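Local coordinates for putative oxidoreductase yhhX (Escherichia coli K-12, PDB 3F4L), which probably works as an NAD(P)-dependent oxidoreductase of the Gfo/Idh/MocA family, possibly a scyllo-inositol dehydrogenase acting with NADP+, at residues A[2-7]-A[28-33]; A[6-11]-A[67-72]; A[149-154]-A[234-239]; A[209-214]-A[222-227]. All blocks are in the same frame, centred on the assembly; numbering follows the deposited sequence.

Contact 1 (A[2-7]-A[28-33]); sequences VINCAF and SWHVAH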
loop_
_atom_site.group_PDB
_atom_site.type_symbol
_atom_site.label_atom_id
_atom_site.label_comp_id
_atom_site.label_asym_id
_atom_site.label_seq_id
_atom_site.Cartn_x
_atom_site.Cartn_y
_atom_site.Cartn_z
ATOM N N VAL A 2 10.744 -0.671 -45.678
ATOM C CA VAL A 2 10.374 -1.930 -44.964
ATOM C C VAL A 2 11.596 -2.660 -44.415
ATOM O O VAL A 2 12.531 -2.959 -45.152
ATOM C CB VAL A 2 9.616 -2.904 -45.899
ATOM C CG1 VAL A 2 10.432 -3.153 -47.161
ATOM C CG2 VAL A 2 9.354 -4.228 -45.185
ATOM N N ILE A 3 11.582 -2.945 -43.118
ATOM C CA ILE A 3 12.678 -3.669 -42.477
ATOM C C ILE A 3 12.279 -5.132 -42.359
ATOM O O ILE A 3 11.156 -5.427 -41.960
ATOM C CB ILE A 3 12.942 -3.177 -41.033
ATOM C CG1 ILE A 3 13.225 -1.678 -41.026
ATOM C CG2 ILE A 3 14.103 -3.958 -40.427
ATOM C CD1 ILE A 3 13.526 -1.121 -39.644
ATOM N N ASN A 4 13.190 -6.039 -42.705
ATOM C CA ASN A 4 12.928 -7.472 -42.591
ATOM C C ASN A 4 13.350 -7.926 -41.198
ATOM O O ASN A 4 14.418 -7.545 -40.699
ATOM C CB ASN A 4 13.718 -8.273 -43.628
ATOM C CG ASN A 4 13.109 -8.198 -45.014
ATOM O OD1 ASN A 4 13.409 -9.027 -45.892
ATOM N ND2 ASN A 4 12.256 -7.204 -45.227
ATOM N N CYS A 5 12.509 -8.734 -40.567
ATOM C CA CYS A 5 12.825 -9.234 -39.244
ATOM C C CYS A 5 12.630 -10.740 -39.217
ATOM O O CYS A 5 12.158 -11.337 -40.195
ATOM C CB CYS A 5 11.938 -8.554 -38.197
ATOM S SG CYS A 5 10.146 -8.787 -38.425
ATOM N N ALA A 6 13.007 -11.357 -38.104
ATOM C CA ALA A 6 12.860 -12.792 -37.949
ATOM C C ALA A 6 12.642 -13.144 -36.485
ATOM O O ALA A 6 13.151 -12.477 -35.592
ATOM C CB ALA A 6 14.092 -13.507 -38.486
ATOM N N PHE A 7 11.878 -14.197 -36.237
ATOM C CA PHE A 7 11.628 -14.604 -34.870
ATOM C C PHE A 7 12.294 -15.909 -34.511
ATOM O O PHE A 7 12.310 -16.851 -35.305
ATOM C CB PHE A 7 10.127 -14.755 -34.607
ATOM C CG PHE A 7 9.389 -13.467 -34.600
ATOM C CD1 PHE A 7 9.038 -12.844 -35.792
ATOM C CD2 PHE A 7 9.071 -12.849 -33.393
ATOM C CE1 PHE A 7 8.378 -11.614 -35.779
ATOM C CE2 PHE A 7 8.413 -11.626 -33.366
ATOM C CZ PHE A 7 8.066 -11.006 -34.556
ATOM N N SER A 28 5.960 -1.178 -42.958
ATOM C CA SER A 28 7.141 -0.879 -42.149
ATOM C C SER A 28 8.026 -2.105 -41.930
ATOM O O SER A 28 9.257 -2.009 -41.948
ATOM C CB SER A 28 6.717 -0.345 -40.777
ATOM O OG SER A 28 5.811 0.732 -40.909
ATOM N N TRP A 29 7.392 -3.255 -41.717
ATOM C CA TRP A 29 8.120 -4.489 -41.468
ATOM C C TRP A 29 7.632 -5.680 -42.281
ATOM O O TRP A 29 6.462 -5.757 -42.652
ATOM C CB TRP A 29 8.013 -4.877 -39.996
ATOM C CG TRP A 29 8.537 -3.870 -39.046
ATOM C CD1 TRP A 29 7.908 -2.738 -38.612
ATOM C CD2 TRP A 29 9.802 -3.910 -38.393
ATOM N NE1 TRP A 29 8.712 -2.067 -37.716
ATOM C CE2 TRP A 29 9.881 -2.766 -37.565
ATOM C CE3 TRP A 29 10.884 -4.801 -38.425
ATOM C CZ2 TRP A 29 11.002 -2.491 -36.773
ATOM C CZ3 TRP A 29 11.999 -4.527 -37.639
ATOM C CH2 TRP A 29 12.047 -3.380 -36.823
ATOM N N HIS A 30 8.547 -6.613 -42.522
ATOM C CA HIS A 30 8.255 -7.845 -43.243
ATOM C C HIS A 30 8.912 -8.993 -42.484
ATOM O O HIS A 30 10.127 -8.985 -42.266
ATOM C CB HIS A 30 8.815 -7.811 -44.670
ATOM C CG HIS A 30 8.682 -9.122 -45.380
ATOM N ND1 HIS A 30 9.732 -10.001 -45.521
ATOM C CD2 HIS A 30 7.599 -9.740 -45.906
ATOM C CE1 HIS A 30 9.303 -11.107 -46.102
ATOM N NE2 HIS A 30 8.012 -10.975 -46.344
ATOM N N VAL A 31 8.110 -9.967 -42.062
ATOM C CA VAL A 31 8.639 -11.114 -41.326
ATOM C C VAL A 31 9.188 -12.107 -42.334
ATOM O O VAL A 31 8.434 -12.828 -42.985
ATOM C CB VAL A 31 7.535 -11.785 -40.467
ATOM C CG1 VAL A 31 8.109 -12.994 -39.711
ATOM C CG2 VAL A 31 6.973 -10.764 -39.478
ATOM N N ALA A 32 10.508 -12.142 -42.456
ATOM C CA ALA A 32 11.157 -13.015 -43.426
ATOM C C ALA A 32 11.305 -14.461 -42.982
ATOM O O ALA A 32 11.153 -15.374 -43.790
ATOM C CB ALA A 32 12.521 -12.448 -43.794
ATOM N N HIS A 33 11.603 -14.666 -41.703
ATOM C CA HIS A 33 11.788 -16.012 -41.180
ATOM C C HIS A 33 11.261 -16.156 -39.768
ATOM O O HIS A 33 11.212 -15.203 -38.998
ATOM C CB HIS A 33 13.269 -16.375 -41.090
ATOM C CG HIS A 33 14.046 -16.124 -42.341
ATOM N ND1 HIS A 33 14.071 -17.011 -43.394
ATOM C CD2 HIS A 33 14.849 -15.094 -42.695
ATOM C CE1 HIS A 33 14.858 -16.538 -44.344
ATOM N NE2 HIS A 33 15.343 -15.376 -43.943
#
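Ile-3 and Trp-29 lie side by side and point the same way, with the aliphatic chain laid along the benzene half of the indole. Ile-3 CB sits over one face, 4.0 Å from the centroid of the six-membered ring of Trp-29 and offset toward its rim. From there the two branches spread: Ile-3 CG2 reaches Trp-29 CZ3 at 3.5 Å, and CD1 runs out toward CH2. Cys-5 meets the same indole obliquely, its CB 3.9 Å from Trp-29 CE3. Because SG stands between the backbone N and carbonyl carbon (chi1 59°), the sulfur turns to Val-31 CG2. Further along, Val-31 CG1 comes to the edge of the Phe-7 ring, near its plane. Strands 3-8 and 29-35 are the two parallel arms of the first beta-alpha-beta unit of the Rossmann fold, connected through helix 12-22, and helix 300-311 packs on Ile-3, Phe-7 and Trp-29. Five backbone bonds join them, among them Ile-3 N to Ser-28 O at 2.8 Å; a beta bulge after Cys-5 pairs Ala-6 with His-33. On the other face Asn-4 ND2 approaches the edge of the His-30 imidazole, amide and ring planes 49° apart, while His-33 NE2 is hydrogen-bonded to Asp-63 OD2.

Contact 2 (A[6-11]-A[67-72]); sequences AFIGFG and KLVVVC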
loop_
_atom_site.group_PDB
_atom_site.type_symbol
_atom_site.label_atom_id
_atom_site.label_comp_id
_atom_site.label_asym_id
_atom_site.label_seq_id
_atom_site.Cartn_x
_atom_site.Cartn_y
_atom_site.Cartn_z
ATOM N N ALA A 6 13.007 -11.357 -38.104
ATOM C CA ALA A 6 12.860 -12.792 -37.949
ATOM C C ALA A 6 12.642 -13.144 -36.485
ATOM O O ALA A 6 13.151 -12.477 -35.592
ATOM C CB ALA A 6 14.092 -13.507 -38.486
ATOM N N PHE A 7 11.878 -14.197 -36.237
ATOM C CA PHE A 7 11.628 -14.604 -34.870
ATOM C C PHE A 7 12.294 -15.909 -34.511
ATOM O O PHE A 7 12.310 -16.851 -35.305
ATOM C CB PHE A 7 10.127 -14.755 -34.607
ATOM C CG PHE A 7 9.389 -13.467 -34.600
ATOM C CD1 PHE A 7 9.038 -12.844 -35.792
ATOM C CD2 PHE A 7 9.071 -12.849 -33.393
ATOM C CE1 PHE A 7 8.378 -11.614 -35.779
ATOM C CE2 PHE A 7 8.413 -11.626 -33.366
ATOM C CZ PHE A 7 8.066 -11.006 -34.556
ATOM N N ILE A 8 12.864 -15.948 -33.312
ATOM C CA ILE A 8 13.459 -17.168 -32.799
ATOM C C ILE A 8 12.414 -17.620 -31.790
ATOM O O ILE A 8 12.293 -17.043 -30.702
ATOM C CB ILE A 8 14.774 -16.924 -32.042
ATOM C CG1 ILE A 8 15.772 -16.175 -32.930
ATOM C CG2 ILE A 8 15.351 -18.255 -31.590
ATOM C CD1 ILE A 8 16.083 -16.865 -34.209
ATOM N N GLY A 9 11.647 -18.635 -32.164
ATOM C CA GLY A 9 10.609 -19.141 -31.294
ATOM C C GLY A 9 9.248 -18.855 -31.896
ATOM O O GLY A 9 8.994 -17.762 -32.409
ATOM N N PHE A 10 8.362 -19.840 -31.850
ATOM C CA PHE A 10 7.030 -19.650 -32.398
ATOM C C PHE A 10 5.981 -20.176 -31.428
ATOM O O PHE A 10 5.173 -21.028 -31.777
ATOM C CB PHE A 10 6.906 -20.362 -33.751
ATOM C CG PHE A 10 5.646 -20.023 -34.499
ATOM C CD1 PHE A 10 5.277 -18.700 -34.694
ATOM C CD2 PHE A 10 4.845 -21.027 -35.036
ATOM C CE1 PHE A 10 4.130 -18.374 -35.418
ATOM C CE2 PHE A 10 3.697 -20.712 -35.763
ATOM C CZ PHE A 10 3.343 -19.378 -35.952
ATOM N N GLY A 11 6.016 -19.677 -30.200
ATOM C CA GLY A 11 5.057 -20.109 -29.202
ATOM C C GLY A 11 3.909 -19.120 -29.094
ATOM O O GLY A 11 3.651 -18.340 -30.020
ATOM N N LYS A 67 17.322 -7.443 -40.389
ATOM C CA LYS A 67 17.931 -6.409 -39.551
ATOM C C LYS A 67 17.581 -6.560 -38.078
ATOM O O LYS A 67 18.291 -6.052 -37.209
ATOM C CB LYS A 67 17.494 -5.020 -40.030
ATOM C CG LYS A 67 17.891 -4.701 -41.465
ATOM C CD LYS A 67 19.379 -4.390 -41.601
ATOM C CE LYS A 67 19.683 -2.954 -41.173
ATOM N NZ LYS A 67 21.053 -2.498 -41.587
ATOM N N LEU A 68 16.476 -7.241 -37.792
ATOM C CA LEU A 68 16.068 -7.434 -36.404
ATOM C C LEU A 68 15.672 -8.877 -36.126
ATOM O O LEU A 68 14.905 -9.481 -36.875
ATOM C CB LEU A 68 14.887 -6.513 -36.050
ATOM C CG LEU A 68 14.353 -6.731 -34.619
ATOM C CD1 LEU A 68 15.320 -6.126 -33.594
ATOM C CD2 LEU A 68 12.953 -6.123 -34.484
ATOM N N VAL A 69 16.216 -9.426 -35.049
ATOM C CA VAL A 69 15.904 -10.787 -34.634
ATOM C C VAL A 69 15.163 -10.677 -33.302
ATOM O O VAL A 69 15.617 -9.990 -32.396
ATOM C CB VAL A 69 17.193 -11.623 -34.457
ATOM C CG1 VAL A 69 16.862 -12.968 -33.853
ATOM C CG2 VAL A 69 17.875 -11.803 -35.826
ATOM N N VAL A 70 14.011 -11.331 -33.198
ATOM C CA VAL A 70 13.219 -11.278 -31.965
ATOM C C VAL A 70 13.276 -12.635 -31.259
ATOM O O VAL A 70 12.755 -13.615 -31.763
ATOM C CB VAL A 70 11.763 -10.912 -32.287
ATOM C CG1 VAL A 70 10.961 -10.682 -31.002
ATOM C CG2 VAL A 70 11.740 -9.672 -33.161
ATOM N N VAL A 71 13.914 -12.679 -30.094
ATOM C CA VAL A 71 14.067 -13.916 -29.338
ATOM C C VAL A 71 12.892 -14.148 -28.391
ATOM O O VAL A 71 12.713 -13.412 -27.419
ATOM C CB VAL A 71 15.367 -13.884 -28.534
ATOM C CG1 VAL A 71 15.584 -15.216 -27.849
ATOM C CG2 VAL A 71 16.533 -13.545 -29.460
ATOM N N CYS A 72 12.099 -15.172 -28.693
ATOM C CA CYS A 72 10.910 -15.513 -27.911
ATOM C C CYS A 72 10.918 -16.959 -27.449
ATOM O O CYS A 72 9.859 -17.542 -27.249
ATOM C CB CYS A 72 9.652 -15.313 -28.750
ATOM S SG CYS A 72 9.554 -13.738 -29.570
#
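The Phe-7 ring has Val-70 on one face and Cys-72 at its edge. Val-70 CG2 stands 4.2 Å from the Phe-7 ring centroid, offset toward the rim, while Val-70 CB touches CD2 of the ring at 3.5 Å. Cys-72 SG lies in the ring plane, 4.0 Å from Phe-7 CD2, an edge-on sulfur-aromatic contact. That place is reached because SG is anti to the Cys-72 carbonyl carbon (chi1 -50°). On the other side of the sheet Ile-8 CG1 presses on Val-69 CG1 at 3.5 Å, the two side chains crossing at a slant, and Ala-6 and Val-71 share this face. Four backbone bonds join the parallel strands; the straightest runs from Ile-8 N to Val-70 O, 2.8 Å and 175°, and the last, from Cys-72 N to Ile-8 O, lies where the strands end. Gly-9 has a positive phi (113°), where a CB would jam against the preceding carbonyl O and run into Cys-72 C; Gly-11 is the N-cap of helix 12-22, in the manner of the glycine-rich turn of dinucleotide-binding Rossmann folds. Helix 12-22 packs on Phe-7 and Cys-72, helix 78-87 lies against Ile-8, Val-69 and Val-71, and strand 29-35 flanks strand 3-8.

Contact 3 (A[149-154]-A[234-239]); sequences VESHFD and PKFIVH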
loop_
_atom_site.group_PDB
_atom_site.type_symbol
_atom_site.label_atom_id
_atom_site.label_comp_id
_atom_site.label_asym_id
_atom_site.label_seq_id
_atom_site.Cartn_x
_atom_site.Cartn_y
_atom_site.Cartn_z
ATOM N N VAL A 149 3.076 6.871 -5.800
ATOM C CA VAL A 149 2.551 6.177 -6.965
ATOM C C VAL A 149 2.316 4.748 -6.493
ATOM O O VAL A 149 3.134 4.181 -5.763
ATOM C CB VAL A 149 3.569 6.198 -8.145
ATOM C CG1 VAL A 149 3.063 5.336 -9.320
ATOM C CG2 VAL A 149 3.773 7.625 -8.625
ATOM N N GLU A 150 1.182 4.175 -6.876
ATOM C CA GLU A 150 0.870 2.817 -6.477
ATOM C C GLU A 150 0.354 2.072 -7.702
ATOM O O GLU A 150 -0.585 2.520 -8.358
ATOM C CB GLU A 150 -0.186 2.832 -5.372
ATOM C CG GLU A 150 -0.331 1.525 -4.596
ATOM C CD GLU A 150 -1.273 1.661 -3.398
ATOM O OE1 GLU A 150 -1.118 2.621 -2.611
ATOM O OE2 GLU A 150 -2.168 0.803 -3.236
ATOM N N SER A 151 0.990 0.947 -8.011
ATOM C CA SER A 151 0.616 0.122 -9.152
ATOM C C SER A 151 0.205 -1.280 -8.699
ATOM O O SER A 151 0.910 -1.921 -7.913
ATOM C CB SER A 151 1.794 0.022 -10.120
ATOM O OG SER A 151 1.523 -0.900 -11.155
ATOM N N HIS A 152 -0.933 -1.754 -9.200
ATOM C CA HIS A 152 -1.436 -3.076 -8.853
ATOM C C HIS A 152 -1.616 -3.933 -10.100
ATOM O O HIS A 152 -2.038 -3.453 -11.146
ATOM C CB HIS A 152 -2.793 -2.986 -8.137
ATOM C CG HIS A 152 -2.705 -2.650 -6.679
ATOM N ND1 HIS A 152 -2.602 -1.357 -6.210
ATOM C CD2 HIS A 152 -2.726 -3.445 -5.582
ATOM C CE1 HIS A 152 -2.564 -1.371 -4.889
ATOM N NE2 HIS A 152 -2.637 -2.627 -4.483
ATOM N N PHE A 153 -1.270 -5.204 -9.983
ATOM C CA PHE A 153 -1.451 -6.153 -11.072
ATOM C C PHE A 153 -1.846 -7.400 -10.295
ATOM O O PHE A 153 -1.000 -8.204 -9.937
ATOM C CB PHE A 153 -0.144 -6.372 -11.841
ATOM C CG PHE A 153 -0.347 -6.941 -13.218
ATOM C CD1 PHE A 153 -0.771 -8.253 -13.384
ATOM C CD2 PHE A 153 -0.158 -6.148 -14.349
ATOM C CE1 PHE A 153 -1.011 -8.772 -14.657
ATOM C CE2 PHE A 153 -0.391 -6.653 -15.628
ATOM C CZ PHE A 153 -0.821 -7.972 -15.781
ATOM N N ASP A 154 -3.139 -7.536 -10.023
ATOM C CA ASP A 154 -3.632 -8.653 -9.228
ATOM C C ASP A 154 -4.604 -9.595 -9.933
ATOM O O ASP A 154 -5.075 -9.320 -11.032
ATOM C CB ASP A 154 -4.325 -8.115 -7.975
ATOM C CG ASP A 154 -3.483 -7.104 -7.223
ATOM O OD1 ASP A 154 -2.306 -7.398 -6.934
ATOM O OD2 ASP A 154 -4.010 -6.018 -6.910
ATOM N N PRO A 234 -7.458 -0.020 -7.375
ATOM C CA PRO A 234 -7.430 0.747 -8.622
ATOM C C PRO A 234 -6.159 0.218 -9.308
ATOM O O PRO A 234 -5.270 -0.301 -8.619
ATOM C CB PRO A 234 -7.244 2.180 -8.136
ATOM C CG PRO A 234 -7.982 2.188 -6.836
ATOM C CD PRO A 234 -7.605 0.865 -6.202
ATOM N N LYS A 235 -6.067 0.337 -10.635
ATOM C CA LYS A 235 -4.879 -0.116 -11.363
ATOM C C LYS A 235 -3.683 0.799 -11.026
ATOM O O LYS A 235 -2.553 0.335 -10.861
ATOM C CB LYS A 235 -5.140 -0.089 -12.873
ATOM C CG LYS A 235 -3.931 -0.496 -13.714
ATOM C CD LYS A 235 -3.625 -1.987 -13.592
ATOM C CE LYS A 235 -2.203 -2.310 -14.072
ATOM N NZ LYS A 235 -1.189 -1.674 -13.172
ATOM N N PHE A 236 -3.943 2.101 -10.948
ATOM C CA PHE A 236 -2.907 3.075 -10.589
ATOM C C PHE A 236 -3.478 4.131 -9.662
ATOM O O PHE A 236 -4.646 4.533 -9.786
ATOM C CB PHE A 236 -2.342 3.819 -11.808
ATOM C CG PHE A 236 -1.444 2.992 -12.680
ATOM C CD1 PHE A 236 -1.925 2.431 -13.863
ATOM C CD2 PHE A 236 -0.119 2.771 -12.320
ATOM C CE1 PHE A 236 -1.097 1.655 -14.675
ATOM C CE2 PHE A 236 0.719 1.999 -13.125
ATOM C CZ PHE A 236 0.231 1.440 -14.303
ATOM N N ILE A 237 -2.632 4.589 -8.748
ATOM C CA ILE A 237 -2.990 5.644 -7.811
ATOM C C ILE A 237 -1.775 6.562 -7.817
ATOM O O ILE A 237 -0.647 6.084 -7.739
ATOM C CB ILE A 237 -3.171 5.124 -6.371
ATOM C CG1 ILE A 237 -4.355 4.163 -6.293
ATOM C CG2 ILE A 237 -3.408 6.306 -5.425
ATOM C CD1 ILE A 237 -4.574 3.610 -4.904
ATOM N N VAL A 238 -1.998 7.865 -7.941
ATOM C CA VAL A 238 -0.897 8.831 -7.925
ATOM C C VAL A 238 -1.330 9.990 -7.036
ATOM O O VAL A 238 -2.416 10.544 -7.219
ATOM C CB VAL A 238 -0.596 9.407 -9.329
ATOM C CG1 VAL A 238 0.565 10.406 -9.236
ATOM C CG2 VAL A 238 -0.256 8.295 -10.300
ATOM N N HIS A 239 -0.494 10.341 -6.068
ATOM C CA HIS A 239 -0.801 11.445 -5.167
ATOM C C HIS A 239 0.318 12.465 -5.261
ATOM O O HIS A 239 1.490 12.108 -5.179
ATOM C CB HIS A 239 -0.934 10.953 -3.708
ATOM C CG HIS A 239 -2.166 10.138 -3.459
ATOM N ND1 HIS A 239 -3.436 10.623 -3.681
ATOM C CD2 HIS A 239 -2.322 8.860 -3.040
ATOM C CE1 HIS A 239 -4.321 9.681 -3.414
ATOM N NE2 HIS A 239 -3.670 8.599 -3.023
HETATM O O HOH W 1 1.051 -2.227 -14.333
#
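Glu-150 and Ile-237 form a hydrogen-bonded antiparallel pair, Glu-150 N giving its hydrogen to Ile-237 O at 2.8 Å and Ile-237 N returning one to Glu-150 O, both donors in the carbonyl planes, with non-hydrogen-bonded pairs Val-149/Val-238 and Ser-151/Phe-236 on either side. Strands 146-152 and 236-240 are neighbours in the mixed sheet of the C-terminal alpha/beta domain. The side chains of Glu-150 and Ile-237 run side by side, CB to CB 3.9 Å, and the extended Glu-150 chain brings its carboxylate alongside Ile-237 CD1; on this face Tyr-233 of the second subunit packs on both. On the other face Ser-151 OG meets Phe-236 CE2 obliquely at 3.6 Å, and helices 129-140 and 171-187 lie over this side.

Lys-235 belongs to a classic beta bulge, in which it and Phe-236 both face Lys-247 of the next strand. Its CB leads away from strand 146-152, yet bends at chi2 (71°) and chi4 (66°) fold the chain back, so that NZ donates to His-152 O at 2.8 Å from above the carbonyl plane. The same NZ stands over the rim of the Phe-236 ring, 3.5 Å above its plane, and gives a hydrogen bond to a water at 2.6 Å, only weakly linked to Ser-151 OG. The backbone bond from His-152 N to Lys-235 O is longer, 3.1 Å. Lys-235 therefore ties the end of strand 146-152 through ammonium and carbonyl alike, and a carbonyl and a water would help offset the cost of burying a probably charged amine.

Contact 4 (A[209-214]-A[222-227]); sequences TFEAQL and IVKTSH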
loop_
_atom_site.group_PDB
_atom_site.type_symbol
_atom_site.label_atom_id
_atom_site.label_comp_id
_atom_site.label_asym_id
_atom_site.label_seq_id
_atom_site.Cartn_x
_atom_site.Cartn_y
_atom_site.Cartn_z
ATOM N N THR A 209 3.075 -13.551 -4.494
ATOM C CA THR A 209 2.652 -12.305 -3.879
ATOM C C THR A 209 3.874 -11.431 -3.635
ATOM O O THR A 209 4.885 -11.913 -3.124
ATOM C CB THR A 209 2.001 -12.590 -2.517
ATOM O OG1 THR A 209 1.017 -13.619 -2.673
ATOM C CG2 THR A 209 1.355 -11.330 -1.945
ATOM N N PHE A 210 3.792 -10.158 -4.005
ATOM C CA PHE A 210 4.910 -9.267 -3.773
ATOM C C PHE A 210 4.520 -7.808 -3.758
ATOM O O PHE A 210 3.493 -7.414 -4.308
ATOM C CB PHE A 210 6.018 -9.479 -4.819
ATOM C CG PHE A 210 5.686 -8.955 -6.191
ATOM C CD1 PHE A 210 5.214 -9.806 -7.184
ATOM C CD2 PHE A 210 5.854 -7.610 -6.495
ATOM C CE1 PHE A 210 4.915 -9.325 -8.455
ATOM C CE2 PHE A 210 5.555 -7.118 -7.766
ATOM C CZ PHE A 210 5.087 -7.973 -8.746
ATOM N N GLU A 211 5.352 -7.018 -3.095
ATOM C CA GLU A 211 5.182 -5.579 -3.037
ATOM C C GLU A 211 6.586 -5.006 -2.974
ATOM O O GLU A 211 7.345 -5.294 -2.049
ATOM C CB GLU A 211 4.401 -5.131 -1.800
ATOM C CG GLU A 211 4.202 -3.611 -1.780
ATOM C CD GLU A 211 3.428 -3.109 -0.574
ATOM O OE1 GLU A 211 2.488 -3.804 -0.126
ATOM O OE2 GLU A 211 3.750 -2.000 -0.087
ATOM N N ALA A 212 6.944 -4.228 -3.985
ATOM C CA ALA A 212 8.249 -3.601 -4.028
ATOM C C ALA A 212 8.008 -2.110 -3.901
ATOM O O ALA A 212 7.114 -1.561 -4.542
ATOM C CB ALA A 212 8.953 -3.915 -5.340
ATOM N N GLN A 213 8.794 -1.467 -3.050
ATOM C CA GLN A 213 8.674 -0.035 -2.832
ATOM C C GLN A 213 9.973 0.613 -3.263
ATOM O O GLN A 213 11.035 0.336 -2.701
ATOM C CB GLN A 213 8.399 0.252 -1.359
ATOM C CG GLN A 213 7.122 -0.414 -0.863
ATOM C CD GLN A 213 6.711 0.027 0.528
ATOM O OE1 GLN A 213 5.629 -0.324 0.999
ATOM N NE2 GLN A 213 7.568 0.797 1.193
ATOM N N LEU A 214 9.887 1.456 -4.285
ATOM C CA LEU A 214 11.059 2.139 -4.810
ATOM C C LEU A 214 11.056 3.579 -4.332
ATOM O O LEU A 214 10.094 4.313 -4.561
ATOM C CB LEU A 214 11.055 2.091 -6.340
ATOM C CG LEU A 214 11.310 0.727 -6.999
ATOM C CD1 LEU A 214 10.223 -0.265 -6.609
ATOM C CD2 LEU A 214 11.350 0.897 -8.516
ATOM N N ILE A 222 5.073 2.336 -5.335
ATOM C CA ILE A 222 4.733 0.988 -4.907
ATOM C C ILE A 222 4.246 0.110 -6.061
ATOM O O ILE A 222 3.379 0.505 -6.838
ATOM C CB ILE A 222 3.644 1.055 -3.821
ATOM C CG1 ILE A 222 4.226 1.717 -2.563
ATOM C CG2 ILE A 222 3.112 -0.334 -3.517
ATOM C CD1 ILE A 222 3.203 1.963 -1.458
ATOM N N VAL A 223 4.825 -1.078 -6.178
ATOM C CA VAL A 223 4.419 -2.022 -7.212
ATOM C C VAL A 223 4.060 -3.310 -6.488
ATOM O O VAL A 223 4.867 -3.845 -5.730
ATOM C CB VAL A 223 5.557 -2.325 -8.194
ATOM C CG1 VAL A 223 5.141 -3.430 -9.108
ATOM C CG2 VAL A 223 5.920 -1.073 -8.992
ATOM N N LYS A 224 2.857 -3.818 -6.712
ATOM C CA LYS A 224 2.479 -5.036 -6.026
ATOM C C LYS A 224 1.469 -5.887 -6.764
ATOM O O LYS A 224 0.680 -5.394 -7.573
ATOM C CB LYS A 224 1.957 -4.700 -4.627
ATOM C CG LYS A 224 0.801 -3.719 -4.614
ATOM C CD LYS A 224 0.506 -3.208 -3.207
ATOM C CE LYS A 224 -0.023 -4.309 -2.300
ATOM N NZ LYS A 224 -0.282 -3.800 -0.921
ATOM N N THR A 225 1.532 -7.186 -6.494
ATOM C CA THR A 225 0.609 -8.138 -7.095
ATOM C C THR A 225 0.323 -9.251 -6.107
ATOM O O THR A 225 1.137 -9.573 -5.243
ATOM C CB THR A 225 1.146 -8.800 -8.394
ATOM O OG1 THR A 225 1.851 -10.001 -8.069
ATOM C CG2 THR A 225 2.037 -7.862 -9.160
ATOM N N SER A 226 -0.852 -9.841 -6.249
ATOM C CA SER A 226 -1.267 -10.935 -5.394
ATOM C C SER A 226 -2.264 -11.726 -6.209
ATOM O O SER A 226 -2.932 -11.164 -7.076
ATOM C CB SER A 226 -1.944 -10.398 -4.131
ATOM O OG SER A 226 -2.528 -11.447 -3.380
ATOM N N HIS A 227 -2.342 -13.031 -5.962
ATOM C CA HIS A 227 -3.309 -13.863 -6.671
ATOM C C HIS A 227 -4.515 -14.072 -5.764
ATOM O O HIS A 227 -5.339 -14.954 -6.010
ATOM C CB HIS A 227 -2.703 -15.227 -7.036
ATOM C CG HIS A 227 -1.674 -15.160 -8.125
ATOM N ND1 HIS A 227 -0.448 -14.550 -7.957
ATOM C CD2 HIS A 227 -1.696 -15.618 -9.398
ATOM C CE1 HIS A 227 0.240 -14.637 -9.080
ATOM N NE2 HIS A 227 -0.494 -15.281 -9.971
HETATM O O HOH W 2 -1.203 -14.385 -3.803
#
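Glu-211 and Lys-224 face each other as a non-hydrogen-bonded antiparallel pair, their side chains side by side. Starting at Glu-211 CB, the chain rests on Lys-224 CB at 3.8 Å. With CG anti to the backbone N (chi1 -178°) it goes out extended, and CG touches both Lys-224 CB and Ile-222 CG2. CD then passes beside Lys-224 CD, and OE1 ends 2.9 Å from Lys-224 NZ in a salt bridge, met from above the carboxylate plane; OE2 lies toward Ile-222 CG2. On the opposite face Phe-210 CZ meets Thr-225 CG2 tightly at 3.1 Å, Val-223 CG1 lies at the ring edge, and Thr-225 N stands over the ring centre; Thr-225 OG1 is buried without a hydrogen-bond partner. Strands 209-216 and 219-225 form a beta hairpin, tied here by four backbone bonds including Ala-212 N to Val-223 O at 2.7 Å. A water bridges Thr-209 OG1 and His-227 N. The charges continue across the dimer: Glu-211 OE1 also pairs with Lys-220 of the second subunit, and Lys-224 NZ with Glu-148 of that subunit. With two lysines on Glu-211 OE1 and two glutamates on Lys-224 NZ, these buried charges probably stabilise one another and would help keep the carboxylate ionised.

In the fold
Contacts 1 and 2 are successive joints of one parallel sheet: they share Ala-6 and Phe-7 on strand 3-8, their centres lie 10 Å apart, and Asn-4 O is probably hydrogen-bonded to Lys-67 N at 2.9 Å. Contacts 3 and 4 are neighbours in the mixed sheet of the C-terminal domain, centres 10 Å apart, contact 4 nested within the chain loop that contact 3 closes; Ser-151 N is probably hydrogen-bonded to Ile-222 O at 2.7 Å, and both reach the second subunit. Between the domains the spacing is wide: contacts 2 and 3 have centres 33 Å apart. The glycine-containing loop after strand 3-8, part of segment 6-11 in contact 2, is where Rossmann folds usually bind the dinucleotide.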